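Local coordinates for protein cysteine protease-like VirA (PDB 3EB8) that is a secreted Shigella flexneri effector required for entry into epithelial cells and for intra- and intercellular spread, although its proposed protease activity on alpha-tubulin is disputed, at residues N175-N180 / Q190-N195. Sequence-based numbering, arbitrary orientation.
Sequences NELGIN and QMLSYN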
loop_
_atom_site.group_PDB
_atom_site.type_symbol
_atom_site.label_atom_id
_atom_site.label_comp_id
_atom_site.label_asym_id
_atom_site.label_seq_id
_atom_site.Cartn_x
_atom_site.Cartn_y
_atom_site.Cartn_z
ATOM N N ASN A 175 -17.404 12.755 7.327
ATOM C CA ASN A 175 -18.124 13.958 7.719
ATOM C C ASN A 175 -19.066 13.748 8.910
ATOM O O ASN A 175 -19.145 14.597 9.810
ATOM C CB ASN A 175 -18.907 14.519 6.525
ATOM C CG ASN A 175 -19.991 15.489 6.948
ATOM O OD1 ASN A 175 -21.185 15.193 6.832
ATOM N ND2 ASN A 175 -19.583 16.645 7.470
ATOM N N GLU A 176 -19.792 12.628 8.899
ATOM C CA GLU A 176 -20.741 12.326 9.961
ATOM C C GLU A 176 -20.029 11.787 11.199
ATOM O O GLU A 176 -20.535 11.907 12.316
ATOM C CB GLU A 176 -21.846 11.387 9.473
ATOM C CG GLU A 176 -22.638 11.974 8.299
ATOM C CD GLU A 176 -24.029 11.384 8.132
ATOM O OE1 GLU A 176 -24.300 10.298 8.683
ATOM O OE2 GLU A 176 -24.857 12.015 7.442
ATOM N N LEU A 177 -18.849 11.212 10.998
ATOM C CA LEU A 177 -17.970 10.887 12.111
ATOM C C LEU A 177 -17.453 12.176 12.742
ATOM O O LEU A 177 -16.779 12.139 13.762
ATOM C CB LEU A 177 -16.795 10.028 11.652
ATOM C CG LEU A 177 -17.084 8.541 11.386
ATOM C CD1 LEU A 177 -15.955 7.892 10.597
ATOM C CD2 LEU A 177 -17.327 7.776 12.686
ATOM N N GLY A 178 -17.753 13.312 12.115
ATOM C CA GLY A 178 -17.396 14.606 12.665
ATOM C C GLY A 178 -15.961 15.013 12.386
ATOM O O GLY A 178 -15.445 15.971 12.978
ATOM N N ILE A 179 -15.304 14.290 11.484
ATOM C CA ILE A 179 -13.954 14.660 11.089
ATOM C C ILE A 179 -13.988 15.875 10.153
ATOM O O ILE A 179 -14.437 15.785 9.002
ATOM C CB ILE A 179 -13.194 13.481 10.426
ATOM C CG1 ILE A 179 -13.022 12.315 11.416
ATOM C CG2 ILE A 179 -11.853 13.952 9.914
ATOM C CD1 ILE A 179 -12.463 11.028 10.807
ATOM N N ASN A 180 -13.537 17.017 10.666
ATOM C CA ASN A 180 -13.341 18.202 9.836
ATOM C C ASN A 180 -12.036 18.926 10.145
ATOM O O ASN A 180 -11.119 18.353 10.750
ATOM C CB ASN A 180 -14.538 19.159 9.907
ATOM C CG ASN A 180 -14.846 19.605 11.315
ATOM O OD1 ASN A 180 -13.949 19.969 12.078
ATOM N ND2 ASN A 180 -16.128 19.586 11.670
ATOM N N GLN A 190 -17.001 9.242 18.098
ATOM C CA GLN A 190 -18.199 8.510 18.492
ATOM C C GLN A 190 -18.715 7.773 17.277
ATOM O O GLN A 190 -18.782 8.331 16.183
ATOM C CB GLN A 190 -19.272 9.451 19.038
ATOM C CG GLN A 190 -19.029 9.896 20.469
ATOM C CD GLN A 190 -19.784 11.166 20.807
ATOM O OE1 GLN A 190 -20.571 11.666 20.000
ATOM N NE2 GLN A 190 -19.544 11.698 22.002
ATOM N N MET A 191 -19.081 6.517 17.471
ATOM C CA MET A 191 -19.473 5.663 16.361
ATOM C C MET A 191 -20.880 5.976 15.862
ATOM O O MET A 191 -21.737 6.416 16.630
ATOM C CB MET A 191 -19.335 4.194 16.765
ATOM C CG MET A 191 -17.881 3.745 16.826
ATOM S SD MET A 191 -17.046 4.050 15.254
ATOM C CE MET A 191 -18.223 3.254 14.148
ATOM N N LEU A 192 -21.109 5.756 14.569
ATOM C CA LEU A 192 -22.392 6.081 13.957
ATOM C C LEU A 192 -23.463 5.047 14.274
ATOM O O LEU A 192 -23.189 3.845 14.304
ATOM C CB LEU A 192 -22.247 6.248 12.436
ATOM C CG LEU A 192 -21.801 7.626 11.928
ATOM C CD1 LEU A 192 -20.400 7.914 12.383
ATOM C CD2 LEU A 192 -21.881 7.739 10.409
ATOM N N SER A 193 -24.686 5.509 14.507
ATOM C CA SER A 193 -25.798 4.586 14.678
ATOM C C SER A 193 -26.038 3.805 13.386
ATOM O O SER A 193 -25.585 4.203 12.319
ATOM C CB SER A 193 -27.071 5.334 15.062
ATOM O OG SER A 193 -27.532 6.132 13.986
ATOM N N TYR A 194 -26.760 2.696 13.487
ATOM C CA TYR A 194 -27.236 2.030 12.291
ATOM C C TYR A 194 -28.064 2.992 11.435
ATOM O O TYR A 194 -27.931 3.015 10.208
ATOM C CB TYR A 194 -28.076 0.792 12.619
ATOM C CG TYR A 194 -28.842 0.331 11.406
ATOM C CD1 TYR A 194 -28.259 -0.511 10.470
ATOM C CD2 TYR A 194 -30.131 0.779 11.172
ATOM C CE1 TYR A 194 -28.947 -0.912 9.348
ATOM C CE2 TYR A 194 -30.831 0.385 10.056
ATOM C CZ TYR A 194 -30.236 -0.460 9.145
ATOM O OH TYR A 194 -30.946 -0.849 8.032
ATOM N N ASN A 195 -28.938 3.760 12.082
ATOM C CA ASN A 195 -29.731 4.760 11.387
ATOM C C ASN A 195 -28.894 5.709 10.548
ATOM O O ASN A 195 -29.198 5.944 9.380
ATOM C CB ASN A 195 -30.552 5.569 12.379
ATOM C CG ASN A 195 -31.750 4.821 12.867
ATOM O OD1 ASN A 195 -32.013 3.707 12.415
ATOM N ND2 ASN A 195 -32.495 5.420 13.799
#
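Gln-190 meets Leu-177 through its backbone: its carbonyl O lies 3.8 Å from Leu-177 CD2, a van der Waals touch, while the Gln-190 amide ends well clear of 175-180. At Met-191 the CB turns away from the other segment. Its side chain lies against Pro-226 and Ile-229 of helix 226-234, and Leu-177 also reaches that helix at Ile-229.

Leu-192 carries the contact. Its CB points at 175-180, and its CA comes within 6.8 Å of Leu-177 CA. Chi1 (-85°) holds CG beside the backbone N, and the fork at CG (chi2 66°) then sends the two methyls to different partners. CD1 goes to the CG and CD2 end of Leu-177, the two side chains crossing at about a right angle; the modelled gap there is too short for carbons, so its exact spacing is doubtful. CD2 goes to Glu-176, lying 3.8 Å from Glu-176 CB. That side chain, extended beyond CG, also brings OE1 to 3.9 Å from the same Leu-192 methyl, so both its aliphatic root and its carboxylate border the leucine. Val-197 and Ile-200 of helix 194-204 also touch Leu-192, and Ile-200 meets Glu-176 as well.

Ser-193 is the N-cap of helix 194-204. Its side chain caps a backbone N of the first turn and its own N bonds to Gln-196 OE1, consistent with a capping box. The leucines meet between the Schellman turn at Gly-178 (phi 82°), which follows helix 167-176, and the N-terminus of helix 194-204; of the two segments, 190-195 belongs to the tubulin-binding region. No hydrogen bond or salt bridge crosses between the segments; what joins them is van der Waals contact, chiefly between aliphatic carbons, implying cohesion from burying leucine methyls, with the partly exposed Glu-176 bordering the pair on one side.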